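Oxidoreductase (Bordetella pertussis, PDB 3Q2K) probably catalyses the NAD-dependent oxidation of the UDP-linked sugar acid UDP-GlcNAcA on the pathway to 2,3-diacetamido-2,3-dideoxy-D-mannuronic acid. Local coordinates at residues C[176-189]-C[258-272]. Residues are numbered along the deposited sequence; the frame is centred on the assembly and turned at random.
With HP7 ((2S,3S,4R,5R,6R)-5-acetamido-6-[[[(2R,3S,4R,5R)-5-(2,4-dioxopyrimidin-1-yl)-3,4-dihydroxy-oxolan-2-yl]methoxy-hydroxy-phosphoryl]oxy-hydroxy-phosphoryl]oxy-3,4-dihydroxy-oxane-2-carboxylic acid), chain V.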
loop_
_atom_site.group_PDB
_atom_site.type_symbol
_atom_site.label_atom_id
_atom_site.label_comp_id
_atom_site.label_asym_id
_atom_site.label_seq_id
_atom_site.Cartn_x
_atom_site.Cartn_y
_atom_site.Cartn_z
ATOM N N VAL C 176 -19.216 -20.685 -4.555
ATOM C CA VAL C 176 -19.754 -20.549 -5.904
ATOM C C VAL C 176 -18.614 -20.607 -6.904
ATOM O O VAL C 176 -17.653 -19.852 -6.765
ATOM C CB VAL C 176 -20.485 -19.220 -6.147
ATOM C CG1 VAL C 176 -20.981 -19.181 -7.578
ATOM C CG2 VAL C 176 -21.672 -19.082 -5.222
ATOM N N THR C 177 -18.703 -21.525 -7.864
ATOM C CA THR C 177 -17.728 -21.488 -8.947
ATOM C C THR C 177 -18.397 -21.508 -10.314
ATOM O O THR C 177 -19.387 -22.210 -10.544
ATOM C CB THR C 177 -16.796 -22.710 -8.924
ATOM O OG1 THR C 177 -16.560 -23.056 -7.558
ATOM C CG2 THR C 177 -15.471 -22.335 -9.582
ATOM N N VAL C 178 -17.809 -20.697 -11.186
ATOM C CA VAL C 178 -18.253 -20.501 -12.557
ATOM C C VAL C 178 -17.091 -20.704 -13.527
ATOM O O VAL C 178 -16.026 -20.111 -13.351
ATOM C CB VAL C 178 -18.807 -19.077 -12.757
ATOM C CG1 VAL C 178 -19.123 -18.865 -14.223
ATOM C CG2 VAL C 178 -20.059 -18.835 -11.916
ATOM N N ASN C 179 -17.302 -21.521 -14.556
ATOM C CA ASN C 179 -16.258 -21.844 -15.526
ATOM C C ASN C 179 -16.714 -21.453 -16.925
ATOM O O ASN C 179 -17.787 -21.869 -17.353
ATOM C CB ASN C 179 -16.057 -23.368 -15.524
ATOM C CG ASN C 179 -15.219 -23.849 -14.346
ATOM O OD1 ASN C 179 -14.563 -23.051 -13.677
ATOM N ND2 ASN C 179 -15.254 -25.146 -14.057
ATOM N N VAL C 180 -15.918 -20.668 -17.643
ATOM C CA VAL C 180 -16.177 -20.468 -19.058
ATOM C C VAL C 180 -14.957 -20.877 -19.870
ATOM O O VAL C 180 -14.029 -20.085 -20.078
ATOM C CB VAL C 180 -16.600 -19.030 -19.409
ATOM C CG1 VAL C 180 -16.985 -19.007 -20.872
ATOM C CG2 VAL C 180 -17.807 -18.605 -18.575
ATOM N N PHE C 181 -15.006 -22.118 -20.345
ATOM C CA PHE C 181 -13.855 -22.711 -21.020
ATOM C C PHE C 181 -14.229 -22.833 -22.484
ATOM O O PHE C 181 -14.741 -23.872 -22.895
ATOM C CB PHE C 181 -13.571 -24.096 -20.429
ATOM C CG PHE C 181 -13.147 -24.061 -18.986
ATOM C CD1 PHE C 181 -12.594 -22.909 -18.445
ATOM C CD2 PHE C 181 -13.263 -25.172 -18.167
ATOM C CE1 PHE C 181 -12.169 -22.861 -17.127
ATOM C CE2 PHE C 181 -12.871 -25.122 -16.838
ATOM C CZ PHE C 181 -12.319 -23.968 -16.318
ATOM N N TRP C 182 -13.968 -21.788 -23.260
ATOM C CA TRP C 182 -14.547 -21.733 -24.591
ATOM C C TRP C 182 -13.388 -21.637 -25.574
ATOM O O TRP C 182 -12.240 -21.685 -25.129
ATOM C CB TRP C 182 -15.512 -20.545 -24.687
ATOM C CG TRP C 182 -16.898 -20.796 -24.153
ATOM C CD1 TRP C 182 -17.337 -21.905 -23.489
ATOM C CD2 TRP C 182 -18.009 -19.889 -24.189
ATOM N NE1 TRP C 182 -18.672 -21.777 -23.151
ATOM C CE2 TRP C 182 -19.091 -20.534 -23.555
ATOM C CE3 TRP C 182 -18.196 -18.607 -24.715
ATOM C CZ2 TRP C 182 -20.345 -19.938 -23.434
ATOM C CZ3 TRP C 182 -19.458 -18.022 -24.610
ATOM C CH2 TRP C 182 -20.503 -18.684 -23.957
ATOM N N THR C 183 -13.701 -21.544 -26.865
ATOM C CA THR C 183 -12.730 -21.520 -27.963
ATOM C C THR C 183 -12.879 -20.370 -28.956
ATOM O O THR C 183 -13.900 -20.171 -29.618
ATOM C CB THR C 183 -12.697 -22.853 -28.734
ATOM O OG1 THR C 183 -12.624 -23.930 -27.791
ATOM C CG2 THR C 183 -11.512 -22.901 -29.705
ATOM N N ARG C 184 -11.830 -19.566 -29.068
ATOM C CA ARG C 184 -11.923 -18.501 -30.052
ATOM C C ARG C 184 -10.535 -18.458 -30.692
ATOM O O ARG C 184 -9.559 -18.096 -30.036
ATOM C CB ARG C 184 -12.333 -17.145 -29.462
ATOM C CG ARG C 184 -13.661 -17.137 -28.727
ATOM C CD ARG C 184 -14.770 -17.065 -29.752
ATOM N NE ARG C 184 -16.054 -16.680 -29.188
ATOM C CZ ARG C 184 -16.907 -17.555 -28.674
ATOM N NH1 ARG C 184 -18.096 -17.184 -28.215
ATOM N NH2 ARG C 184 -16.491 -18.806 -28.622
ATOM N N PRO C 185 -10.445 -18.851 -31.972
ATOM C CA PRO C 185 -9.191 -18.903 -32.712
ATOM C C PRO C 185 -8.793 -17.528 -33.236
ATOM O O PRO C 185 -9.574 -16.577 -33.200
ATOM C CB PRO C 185 -9.520 -19.856 -33.857
ATOM C CG PRO C 185 -10.987 -19.704 -34.074
ATOM C CD PRO C 185 -11.606 -19.126 -32.837
ATOM N N GLN C 186 -7.555 -17.387 -33.694
ATOM C CA GLN C 186 -7.104 -16.049 -34.029
ATOM C C GLN C 186 -7.980 -15.506 -35.146
ATOM O O GLN C 186 -8.197 -14.298 -35.224
ATOM C CB GLN C 186 -5.635 -16.055 -34.462
ATOM C CG GLN C 186 -5.197 -14.674 -34.927
ATOM C CD GLN C 186 -5.105 -13.774 -33.702
ATOM O OE1 GLN C 186 -4.889 -14.264 -32.597
ATOM N NE2 GLN C 186 -5.287 -12.469 -33.866
ATOM N N GLU C 187 -8.441 -16.374 -36.045
ATOM C CA GLU C 187 -9.248 -15.929 -37.184
ATOM C C GLU C 187 -10.595 -15.324 -36.776
ATOM O O GLU C 187 -11.114 -14.452 -37.465
ATOM C CB GLU C 187 -9.364 -16.997 -38.280
ATOM C CG GLU C 187 -9.571 -18.429 -37.811
ATOM C CD GLU C 187 -8.294 -19.233 -37.593
ATOM O OE1 GLU C 187 -8.282 -20.426 -37.967
ATOM O OE2 GLU C 187 -7.301 -18.731 -37.019
ATOM N N TYR C 188 -11.156 -15.729 -35.640
ATOM C CA TYR C 188 -12.282 -15.015 -35.044
ATOM C C TYR C 188 -12.033 -13.532 -34.813
ATOM O O TYR C 188 -12.862 -12.672 -35.122
ATOM C CB TYR C 188 -12.657 -15.642 -33.698
ATOM C CG TYR C 188 -13.609 -14.831 -32.839
ATOM C CD1 TYR C 188 -14.976 -14.793 -33.109
ATOM C CD2 TYR C 188 -13.184 -14.168 -31.691
ATOM C CE1 TYR C 188 -15.865 -14.082 -32.308
ATOM C CE2 TYR C 188 -14.083 -13.455 -30.890
ATOM C CZ TYR C 188 -15.435 -13.406 -31.184
ATOM O OH TYR C 188 -16.342 -12.690 -30.418
ATOM N N TYR C 189 -10.863 -13.253 -34.251
ATOM C CA TYR C 189 -10.540 -11.900 -33.804
ATOM C C TYR C 189 -10.273 -11.037 -35.023
ATOM O O TYR C 189 -10.479 -9.827 -34.978
ATOM C CB TYR C 189 -9.349 -11.882 -32.837
ATOM C CG TYR C 189 -9.744 -12.457 -31.486
ATOM C CD1 TYR C 189 -10.451 -11.696 -30.565
ATOM C CD2 TYR C 189 -9.475 -13.777 -31.159
ATOM C CE1 TYR C 189 -10.870 -12.230 -29.368
ATOM C CE2 TYR C 189 -9.896 -14.329 -29.969
ATOM C CZ TYR C 189 -10.591 -13.543 -29.078
ATOM O OH TYR C 189 -11.000 -14.085 -27.887
ATOM N N ASN C 258 -13.733 -18.678 -13.679
ATOM C CA ASN C 258 -12.569 -19.127 -14.432
ATOM C C ASN C 258 -12.829 -19.100 -15.932
ATOM O O ASN C 258 -13.716 -19.759 -16.463
ATOM C CB ASN C 258 -12.134 -20.505 -13.929
ATOM C CG ASN C 258 -12.079 -20.565 -12.405
ATOM O OD1 ASN C 258 -11.122 -20.079 -11.814
ATOM N ND2 ASN C 258 -13.092 -21.122 -11.747
ATOM N N VAL C 259 -12.045 -18.306 -16.648
ATOM C CA VAL C 259 -12.396 -17.990 -18.030
ATOM C C VAL C 259 -11.205 -18.145 -18.966
ATOM O O VAL C 259 -10.133 -17.636 -18.640
ATOM C CB VAL C 259 -12.888 -16.531 -18.106
ATOM C CG1 VAL C 259 -13.169 -16.105 -19.534
ATOM C CG2 VAL C 259 -14.172 -16.377 -17.287
ATOM N N THR C 260 -11.374 -18.847 -20.085
ATOM C CA THR C 260 -10.407 -18.814 -21.179
ATOM C C THR C 260 -11.064 -19.070 -22.529
ATOM O O THR C 260 -12.039 -19.804 -22.666
ATOM C CB THR C 260 -9.227 -19.791 -21.014
ATOM O OG1 THR C 260 -8.259 -19.505 -22.033
ATOM C CG2 THR C 260 -9.692 -21.229 -21.144
ATOM N N MET C 261 -10.560 -18.353 -23.522
ATOM C CA MET C 261 -11.015 -18.545 -24.893
ATOM C C MET C 261 -10.023 -19.445 -25.628
ATOM O O MET C 261 -10.059 -19.580 -26.847
ATOM C CB MET C 261 -11.128 -17.204 -25.618
ATOM C CG MET C 261 -12.283 -16.273 -25.173
ATOM S SD MET C 261 -13.868 -17.143 -25.061
ATOM C CE MET C 261 -14.213 -17.108 -23.302
ATOM N N LEU C 262 -9.114 -20.083 -24.901
ATOM C CA LEU C 262 -8.062 -20.852 -25.551
ATOM C C LEU C 262 -8.268 -22.362 -25.441
ATOM O O LEU C 262 -7.338 -23.138 -25.642
ATOM C CB LEU C 262 -6.711 -20.445 -24.966
ATOM C CG LEU C 262 -6.451 -18.938 -24.969
ATOM C CD1 LEU C 262 -5.067 -18.762 -24.369
ATOM C CD2 LEU C 262 -6.532 -18.265 -26.337
ATOM N N THR C 263 -9.485 -22.815 -25.154
ATOM C CA THR C 263 -9.677 -24.215 -24.801
ATOM C C THR C 263 -9.398 -25.020 -26.069
ATOM O O THR C 263 -9.896 -24.689 -27.151
ATOM C CB THR C 263 -11.123 -24.503 -24.320
ATOM O OG1 THR C 263 -11.512 -23.545 -23.327
ATOM C CG2 THR C 263 -11.220 -25.863 -23.670
ATOM N N TYR C 264 -8.660 -26.113 -25.899
ATOM C CA TYR C 264 -8.446 -27.098 -26.956
ATOM C C TYR C 264 -9.497 -28.207 -26.981
ATOM O O TYR C 264 -9.720 -28.855 -25.961
ATOM C CB TYR C 264 -7.098 -27.793 -26.767
ATOM C CG TYR C 264 -6.938 -28.848 -27.834
ATOM C CD1 TYR C 264 -6.601 -28.471 -29.125
ATOM C CD2 TYR C 264 -7.206 -30.189 -27.579
ATOM C CE1 TYR C 264 -6.511 -29.406 -30.146
ATOM C CE2 TYR C 264 -7.104 -31.132 -28.582
ATOM C CZ TYR C 264 -6.763 -30.731 -29.863
ATOM O OH TYR C 264 -6.624 -31.628 -30.897
ATOM N N PRO C 265 -10.122 -28.476 -28.139
ATOM C CA PRO C 265 -10.021 -27.900 -29.478
ATOM C C PRO C 265 -11.286 -27.130 -29.820
ATOM O O PRO C 265 -11.376 -26.584 -30.915
ATOM C CB PRO C 265 -10.075 -29.144 -30.364
ATOM C CG PRO C 265 -11.002 -30.063 -29.614
ATOM C CD PRO C 265 -11.024 -29.641 -28.162
ATOM N N GLN C 266 -12.250 -27.112 -28.904
ATOM C CA GLN C 266 -13.481 -26.337 -29.057
ATOM C C GLN C 266 -14.183 -26.158 -27.703
ATOM O O GLN C 266 -13.798 -26.776 -26.712
ATOM C CB GLN C 266 -14.424 -27.142 -29.958
ATOM C CG GLN C 266 -14.910 -28.320 -29.141
ATOM C CD GLN C 266 -15.559 -29.410 -29.966
ATOM O OE1 GLN C 266 -16.410 -30.140 -29.465
ATOM N NE2 GLN C 266 -15.158 -29.536 -31.225
ATOM N N ASN C 267 -15.255 -25.377 -27.609
ATOM C CA ASN C 267 -15.897 -25.150 -26.314
ATOM C C ASN C 267 -16.018 -26.390 -25.430
ATOM O O ASN C 267 -16.483 -27.422 -25.900
ATOM C CB ASN C 267 -17.277 -24.519 -26.515
ATOM C CG ASN C 267 -17.164 -23.101 -27.021
ATOM O OD1 ASN C 267 -16.061 -22.634 -27.318
ATOM N ND2 ASN C 267 -18.301 -22.426 -27.147
ATOM N N LEU C 268 -15.553 -26.326 -24.184
ATOM C CA LEU C 268 -15.642 -27.454 -23.264
ATOM C C LEU C 268 -16.686 -27.182 -22.190
ATOM O O LEU C 268 -17.435 -28.093 -21.870
ATOM C CB LEU C 268 -14.327 -27.731 -22.524
ATOM C CG LEU C 268 -14.468 -28.747 -21.385
ATOM C CD1 LEU C 268 -14.951 -30.128 -21.833
ATOM C CD2 LEU C 268 -13.158 -28.835 -20.610
ATOM N N GLU C 269 -16.754 -26.006 -21.575
ATOM C CA GLU C 269 -17.667 -25.910 -20.435
ATOM C C GLU C 269 -18.211 -24.516 -20.149
ATOM O O GLU C 269 -17.451 -23.554 -20.223
ATOM C CB GLU C 269 -16.970 -26.444 -19.178
ATOM C CG GLU C 269 -17.839 -26.435 -17.933
ATOM C CD GLU C 269 -17.065 -26.978 -16.744
ATOM O OE1 GLU C 269 -17.607 -27.099 -15.625
ATOM O OE2 GLU C 269 -15.886 -27.331 -16.948
ATOM N N GLY C 270 -19.486 -24.399 -19.793
ATOM C CA GLY C 270 -20.062 -23.103 -19.437
ATOM C C GLY C 270 -20.879 -23.408 -18.201
ATOM O O GLY C 270 -22.011 -23.865 -18.341
ATOM N N SER C 271 -20.333 -23.224 -17.002
ATOM C CA SER C 271 -21.030 -23.820 -15.861
ATOM C C SER C 271 -21.014 -22.940 -14.619
ATOM O O SER C 271 -20.212 -22.011 -14.539
ATOM C CB SER C 271 -20.375 -25.141 -15.477
ATOM O OG SER C 271 -19.081 -24.826 -14.990
ATOM N N ILE C 272 -21.927 -23.260 -13.706
ATOM C CA ILE C 272 -22.071 -22.680 -12.377
ATOM C C ILE C 272 -22.404 -23.743 -11.335
ATOM O O ILE C 272 -23.227 -24.634 -11.544
ATOM C CB ILE C 272 -23.043 -21.494 -12.279
ATOM C CG1 ILE C 272 -23.034 -20.957 -10.846
ATOM C CG2 ILE C 272 -24.462 -21.870 -12.681
ATOM C CD1 ILE C 272 -23.296 -19.456 -10.809
HETATM N N1 HP7 V . -16.224 -20.834 -31.865
HETATM C C2 HP7 V . -15.200 -21.675 -32.069
HETATM O O2 HP7 V . -14.183 -21.439 -32.751
HETATM N N3 HP7 V . -15.223 -22.892 -31.501
HETATM C C4 HP7 V . -16.271 -23.247 -30.728
HETATM O O4 HP7 V . -16.181 -24.378 -30.204
HETATM C C5 HP7 V . -17.343 -22.385 -30.503
HETATM C C6 HP7 V . -17.295 -21.132 -31.112
HETATM P PA HP7 V . -20.941 -18.810 -31.361
HETATM P PB HP7 V . -22.792 -16.998 -30.148
HETATM O "O'P" HP7 V . -17.891 -14.818 -29.437
HETATM O "O'Q" HP7 V . -18.654 -13.046 -30.321
HETATM C "C1'" HP7 V . -21.593 -16.009 -28.039
HETATM O O1A HP7 V . -21.208 -20.058 -30.548
HETATM O O1B HP7 V . -23.606 -18.054 -29.440
HETATM C C1C HP7 V . -16.146 -19.521 -32.504
HETATM C "C2'" HP7 V . -22.030 -15.150 -26.850
HETATM N "N2'" HP7 V . -23.428 -15.279 -26.463
HETATM O O2A HP7 V . -21.411 -18.644 -32.788
HETATM O O2B HP7 V . -23.241 -16.311 -31.412
HETATM C C2C HP7 V . -16.856 -19.563 -33.850
HETATM O O2C HP7 V . -16.133 -18.695 -34.723
HETATM C "C3'" HP7 V . -21.862 -13.685 -27.230
HETATM O "O3'" HP7 V . -22.242 -12.748 -26.205
HETATM O O3A HP7 V . -21.306 -17.547 -30.431
HETATM O O3B HP7 V . -22.554 -15.811 -29.077
HETATM C C3C HP7 V . -18.094 -18.745 -33.535
HETATM O O3C HP7 V . -18.541 -18.169 -34.760
HETATM C "C4'" HP7 V . -20.432 -13.509 -27.736
HETATM O "O4'" HP7 V . -20.309 -12.126 -28.087
HETATM C C4C HP7 V . -17.595 -17.689 -32.558
HETATM O O4C HP7 V . -16.807 -18.528 -31.716
HETATM C "C5'" HP7 V . -20.205 -14.334 -29.001
HETATM O "O5'" HP7 V . -20.308 -15.694 -28.595
HETATM C C5C HP7 V . -18.799 -17.286 -31.717
HETATM O O5C HP7 V . -19.356 -18.541 -31.326
HETATM C "C6'" HP7 V . -18.859 -14.051 -29.607
HETATM C "C7'" HP7 V . -23.842 -16.240 -25.643
HETATM O "O7'" HP7 V . -22.982 -16.950 -25.132
HETATM C "C8'" HP7 V . -25.303 -16.438 -25.353
HETATM O O HOH W 1 -19.078 -24.610 -12.239
HETATM O O HOH W 2 -18.908 -19.726 -27.908
#
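N267 and W182 meet where strand 173-181, running between parallel strand 254-260 and antiparallel strand 269-276 in the mixed sheet of the C-terminal Gfo/Idh/MocA domain, ends at the UDP-sugar pocket. The N267 amide lies against one indole face, ND2 3.7 Å from W182 CG, while V180 CG1 sits over the centre of the opposite face; W182 NE1 is tied down by the carbonyl of V286. N267 OD1 accepts the T183 backbone N-H at 2.6 Å, and the N267 backbone N gives a nearly straight bond (169°) to uracil O4 of HP7. One water takes hydrogens from N267 ND2 and R184 NH2. R184, bent at chi2 (-80°), turns NE and NH1 onto carboxylate oxygen O'P of the sugar, NE at 2.6 Å, with NH2 held by the T183 carbonyl. R184 CG rests on M261 SD (3.7 Å), and R184 N bonds M261 O, so the turn after strand 254-260 backs the arginine. T263 reaches W182 O with both N and OG1, from one face of the carbonyl. Further back, L268 and E269 both face F181 in a classic beta bulge, and their N-H groups share F181 O. Deeper in the sheet N179 OD1 accepts a hydrogen bond from N258 ND2, and N258 OD1 is hydrogen-bonded to S256 OG of the second subunit. E269, fully extended, is salt-bridged to R282; E269 OE1 also takes the S271 OG hydrogen at 2.8 Å, from above the carboxylate plane.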